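Local structure of Sn-glycerol-3-phosphate ABC transporter substrate-binding protein UspB (Mycobacterium tuberculosis, 4MFI) at residues A162-A167 with I265-V270; A252-N255 with N259-A262. The protein binds glycerophosphocholine selectively and probably delivers it to the membrane subunits of an ABC transporter for uptake. One frame throughout, in Å; residues are numbered along the deposited sequence.

Overall arrangement
Contacts 1 and 2 illustrate two ranges of packing in a solute-binding protein: contact 1 joins segments 98 residues apart, contact 2 a strand to the helix that follows it. Their centres lie 12 Å apart, on the same side of the chain's centre, consistent with a place in one of the two lobes of this fold. Along the sequence, contact 2 is a local strand-to-helix contact lying between 162-167 and 265-270, the two segments of contact 1. Helix 257-262 is followed, after a short loop, by strand 268-272, and the contacts meet where Leu266 N probably hydrogen-bonds to Glu260 O. Strand 198-201 joins them further, its backbone bonding to both Ala252 and Ser268.

Contact 1: residues A162-A167 with I265-V270; sequences AAWQQA and ILASAV
Ala267, just ahead of strand 268-272, meets helix 161-166 through its methyl group: its CB lies 3.8 Å from Ala163 CB. In this alpha/beta fold of the periplasmic binding protein type, that strand pairs antiparallel with the long strand 144-160, and the chain leaves the latter directly into the helix, so the contact packs the start of strand 268-272 against the helix that follows strand 144-160. The small residues let the backbones come close, with CA atoms of Ala163 and Ala267 6.2 Å apart. The carbonyl oxygen of Ala267 also touches the indole, 3.6 Å from Trp164 CZ3, in an oblique approach. A chi1 of -108°, well away from a staggered value, together with a chi2 of -124° brings the six-membered ring of Trp164 to the strand. Tyr159 and Trp183 also meet the indole, and its NE1 bonds to Arg172 O.

One residue on, Ser268 turns its side chain to the same ring. Its hydroxyl stands between the backbone N and the carbonyl carbon (chi1 64°) and bonds to Ala197 O and His198 ND1. Ser268 CB packs 3.6 Å from Trp164 CH2, while Ser268 OG lies in the ring plane at the edge, 3.9 Å from that same CH2.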
loop_
_atom_site.group_PDB
_atom_site.type_symbol
_atom_site.label_atom_id
_atom_site.label_comp_id
_atom_site.label_asym_id
_atom_site.label_seq_id
_atom_site.Cartn_x
_atom_site.Cartn_y
_atom_site.Cartn_z
ATOM N N ALA A 162 -18.479 18.434 -9.611
ATOM C CA ALA A 162 -19.524 19.432 -9.410
ATOM C C ALA A 162 -19.134 20.404 -8.301
ATOM O O ALA A 162 -19.351 21.610 -8.424
ATOM C CB ALA A 162 -20.861 18.775 -9.108
ATOM N N ALA A 163 -18.552 19.885 -7.222
ATOM C CA ALA A 163 -18.099 20.737 -6.127
ATOM C C ALA A 163 -16.958 21.634 -6.600
ATOM O O ALA A 163 -16.935 22.830 -6.302
ATOM C CB ALA A 163 -17.663 19.891 -4.922
ATOM N N TRP A 164 -16.007 21.053 -7.336
ATOM C CA TRP A 164 -14.879 21.806 -7.883
ATOM C C TRP A 164 -15.376 22.961 -8.746
ATOM O O TRP A 164 -14.885 24.088 -8.637
ATOM C CB TRP A 164 -13.986 20.873 -8.711
ATOM C CG TRP A 164 -12.653 20.525 -8.081
ATOM C CD1 TRP A 164 -11.420 20.713 -8.641
ATOM C CD2 TRP A 164 -12.419 19.936 -6.783
ATOM N NE1 TRP A 164 -10.436 20.284 -7.776
ATOM C CE2 TRP A 164 -11.020 19.797 -6.636
ATOM C CE3 TRP A 164 -13.251 19.509 -5.739
ATOM C CZ2 TRP A 164 -10.435 19.264 -5.481
ATOM C CZ3 TRP A 164 -12.669 18.972 -4.595
ATOM C CH2 TRP A 164 -11.275 18.862 -4.472
ATOM N N GLN A 165 -16.360 22.680 -9.597
ATOM C CA GLN A 165 -16.905 23.693 -10.497
ATOM C C GLN A 165 -17.597 24.814 -9.729
ATOM O O GLN A 165 -17.401 25.996 -10.033
ATOM C CB GLN A 165 -17.878 23.056 -11.484
ATOM C CG GLN A 165 -17.211 22.195 -12.535
ATOM C CD GLN A 165 -18.217 21.527 -13.451
ATOM O OE1 GLN A 165 -19.367 21.970 -13.563
ATOM N NE2 GLN A 165 -17.796 20.454 -14.111
ATOM N N GLN A 166 -18.390 24.447 -8.724
ATOM C CA GLN A 166 -19.109 25.447 -7.937
ATOM C C GLN A 166 -18.147 26.325 -7.145
ATOM O O GLN A 166 -18.406 27.516 -6.926
ATOM C CB GLN A 166 -20.136 24.793 -7.006
ATOM C CG GLN A 166 -21.371 24.277 -7.729
ATOM C CD GLN A 166 -22.099 25.375 -8.495
ATOM O OE1 GLN A 166 -22.156 26.526 -8.053
ATOM N NE2 GLN A 166 -22.658 25.023 -9.651
ATOM N N ALA A 167 -17.032 25.732 -6.723
ATOM C CA ALA A 167 -16.015 26.453 -5.971
ATOM C C ALA A 167 -15.070 27.264 -6.871
ATOM O O ALA A 167 -14.170 27.954 -6.375
ATOM C CB ALA A 167 -15.230 25.488 -5.093
ATOM N N ILE A 265 -21.011 12.795 0.432
ATOM C CA ILE A 265 -20.837 13.447 1.728
ATOM C C ILE A 265 -19.544 14.278 1.763
ATOM O O ILE A 265 -19.485 15.329 2.412
ATOM C CB ILE A 265 -20.815 12.412 2.873
ATOM C CG1 ILE A 265 -22.073 11.538 2.841
ATOM C CG2 ILE A 265 -20.671 13.103 4.233
ATOM C CD1 ILE A 265 -23.371 12.325 2.824
ATOM N N LEU A 266 -18.521 13.803 1.054
ATOM C CA LEU A 266 -17.209 14.445 0.993
ATOM C C LEU A 266 -16.934 14.935 -0.417
ATOM O O LEU A 266 -17.064 14.165 -1.372
ATOM C CB LEU A 266 -16.114 13.441 1.351
ATOM C CG LEU A 266 -16.282 12.668 2.653
ATOM C CD1 LEU A 266 -15.228 11.572 2.749
ATOM C CD2 LEU A 266 -16.219 13.592 3.876
ATOM N N ALA A 267 -16.496 16.187 -0.564
ATOM C CA ALA A 267 -16.135 16.692 -1.897
ATOM C C ALA A 267 -14.837 16.077 -2.421
ATOM O O ALA A 267 -14.569 16.107 -3.623
ATOM C CB ALA A 267 -16.028 18.207 -1.896
ATOM N N SER A 268 -14.020 15.552 -1.513
ATOM C CA SER A 268 -12.741 14.961 -1.880
ATOM C C SER A 268 -12.231 14.078 -0.752
ATOM O O SER A 268 -12.687 14.187 0.396
ATOM C CB SER A 268 -11.707 16.047 -2.218
ATOM O OG SER A 268 -11.405 16.862 -1.097
ATOM N N ALA A 269 -11.269 13.218 -1.076
ATOM C CA ALA A 269 -10.722 12.270 -0.115
ATOM C C ALA A 269 -9.490 11.620 -0.685
ATOM O O ALA A 269 -9.405 11.401 -1.888
ATOM C CB ALA A 269 -11.755 11.190 0.203
ATOM N N VAL A 270 -8.529 11.317 0.183
ATOM C CA VAL A 270 -7.436 10.423 -0.175
ATOM C C VAL A 270 -7.802 9.016 0.281
ATOM O O VAL A 270 -8.020 8.759 1.465
ATOM C CB VAL A 270 -6.096 10.866 0.439
ATOM C CG1 VAL A 270 -5.010 9.831 0.158
ATOM C CG2 VAL A 270 -5.690 12.225 -0.115
#

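Contact 2: residues A252-N255 with N259-A262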
loop_
_atom_site.group_PDB
_atom_site.type_symbol
_atom_site.label_atom_id
_atom_site.label_comp_id
_atom_site.label_asym_id
_atom_site.label_seq_id
_atom_site.Cartn_x
_atom_site.Cartn_y
_atom_site.Cartn_z
ATOM N N ALA A 252 -13.146 16.420 7.728
ATOM C CA ALA A 252 -13.711 15.561 8.756
ATOM C C ALA A 252 -13.039 14.198 8.721
ATOM O O ALA A 252 -12.498 13.793 7.694
ATOM C CB ALA A 252 -15.202 15.400 8.523
ATOM N N VAL A 253 -13.093 13.478 9.837
ATOM C CA VAL A 253 -12.673 12.083 9.850
ATOM C C VAL A 253 -13.844 11.242 9.359
ATOM O O VAL A 253 -14.956 11.338 9.887
ATOM C CB VAL A 253 -12.279 11.641 11.260
ATOM C CG1 VAL A 253 -11.894 10.173 11.275
ATOM C CG2 VAL A 253 -11.120 12.483 11.761
ATOM N N ALA A 254 -13.588 10.424 8.345
ATOM C CA ALA A 254 -14.636 9.631 7.706
ATOM C C ALA A 254 -14.512 8.188 8.143
ATOM O O ALA A 254 -13.408 7.660 8.208
ATOM C CB ALA A 254 -14.505 9.722 6.193
ATOM N N ASN A 255 -15.631 7.534 8.426
ATOM C CA ASN A 255 -15.571 6.117 8.765
ATOM C C ASN A 255 -15.326 5.256 7.529
ATOM O O ASN A 255 -14.280 4.614 7.409
ATOM C CB ASN A 255 -16.835 5.664 9.491
ATOM C CG ASN A 255 -16.842 4.168 9.771
ATOM O OD1 ASN A 255 -15.789 3.531 9.854
ATOM N ND2 ASN A 255 -18.035 3.600 9.913
ATOM N N ASN A 259 -17.012 5.112 0.548
ATOM C CA ASN A 259 -18.453 5.270 0.503
ATOM C C ASN A 259 -18.927 6.705 0.788
ATOM O O ASN A 259 -19.869 7.194 0.160
ATOM C CB ASN A 259 -19.091 4.287 1.470
ATOM C CG ASN A 259 -20.520 4.038 1.160
ATOM O OD1 ASN A 259 -20.853 3.402 0.159
ATOM N ND2 ASN A 259 -21.390 4.541 2.013
ATOM N N GLU A 260 -18.290 7.381 1.737
ATOM C CA GLU A 260 -18.659 8.769 2.010
ATOM C C GLU A 260 -18.356 9.670 0.823
ATOM O O GLU A 260 -19.091 10.619 0.550
ATOM C CB GLU A 260 -17.981 9.282 3.283
ATOM C CG GLU A 260 -18.601 8.715 4.553
ATOM C CD GLU A 260 -18.092 9.388 5.810
ATOM O OE1 GLU A 260 -17.622 10.543 5.730
ATOM O OE2 GLU A 260 -18.166 8.760 6.885
ATOM N N PHE A 261 -17.279 9.375 0.106
ATOM C CA PHE A 261 -17.007 10.107 -1.119
ATOM C C PHE A 261 -18.034 9.763 -2.204
ATOM O O PHE A 261 -18.616 10.655 -2.831
ATOM C CB PHE A 261 -15.592 9.855 -1.650
ATOM C CG PHE A 261 -15.340 10.549 -2.949
ATOM C CD1 PHE A 261 -15.100 11.917 -2.973
ATOM C CD2 PHE A 261 -15.411 9.860 -4.152
ATOM C CE1 PHE A 261 -14.910 12.586 -4.169
ATOM C CE2 PHE A 261 -15.223 10.520 -5.354
ATOM C CZ PHE A 261 -14.964 11.886 -5.362
ATOM N N ALA A 262 -18.241 8.470 -2.440
ATOM C CA ALA A 262 -19.115 8.027 -3.528
ATOM C C ALA A 262 -20.561 8.482 -3.385
ATOM O O ALA A 262 -21.250 8.655 -4.385
ATOM C CB ALA A 262 -19.050 6.512 -3.687
HETATM O O HOH W 1 -18.130 9.161 9.286
#
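Glu260 reaches from its helix to the end of the preceding segment and lays its carboxylate against Ala254 and Asn255. The direct polar link is from Asn255 N to Glu260 OE2, at 3.2 Å, and it is bent, with an N-H...O angle of 141°. The amide approaches from above the carboxylate plane, 52° out of it, a poor direction for a strong bond. A water accepts from the same Asn255 N at 3.1 Å, so this N-H is divided between two oxygens; the water also lies beside OE2, but at a separation too short to be taken literally. The other carboxylate oxygen rests on the methyl group of Ala254, OE1 being 3.3 Å from CB, and the carboxylate carbon CD of Glu260 lies 3.9 Å from Ala254 CA.

What brings the acid here is an extended side chain: CG sits anti to the carbonyl carbon (chi1 -74°), and the chain then runs straight on to CD. The arrangement is a tight strand-to-helix connection of the alpha/beta solute-binding fold, in which strand 251-254 passes through a short connection into helix 257-262.

Each side is held by further bonds. Ala252 and Ala254 pair with strand 198-201, in part through Trp200, in a two-stranded parallel sheet. Near the start of the helix, Asp256 OD1 bonds to Asn259 N. On the helix side, Glu260 CB packs on Leu266 CD1, and Glu260 OE1 also comes near the leucine.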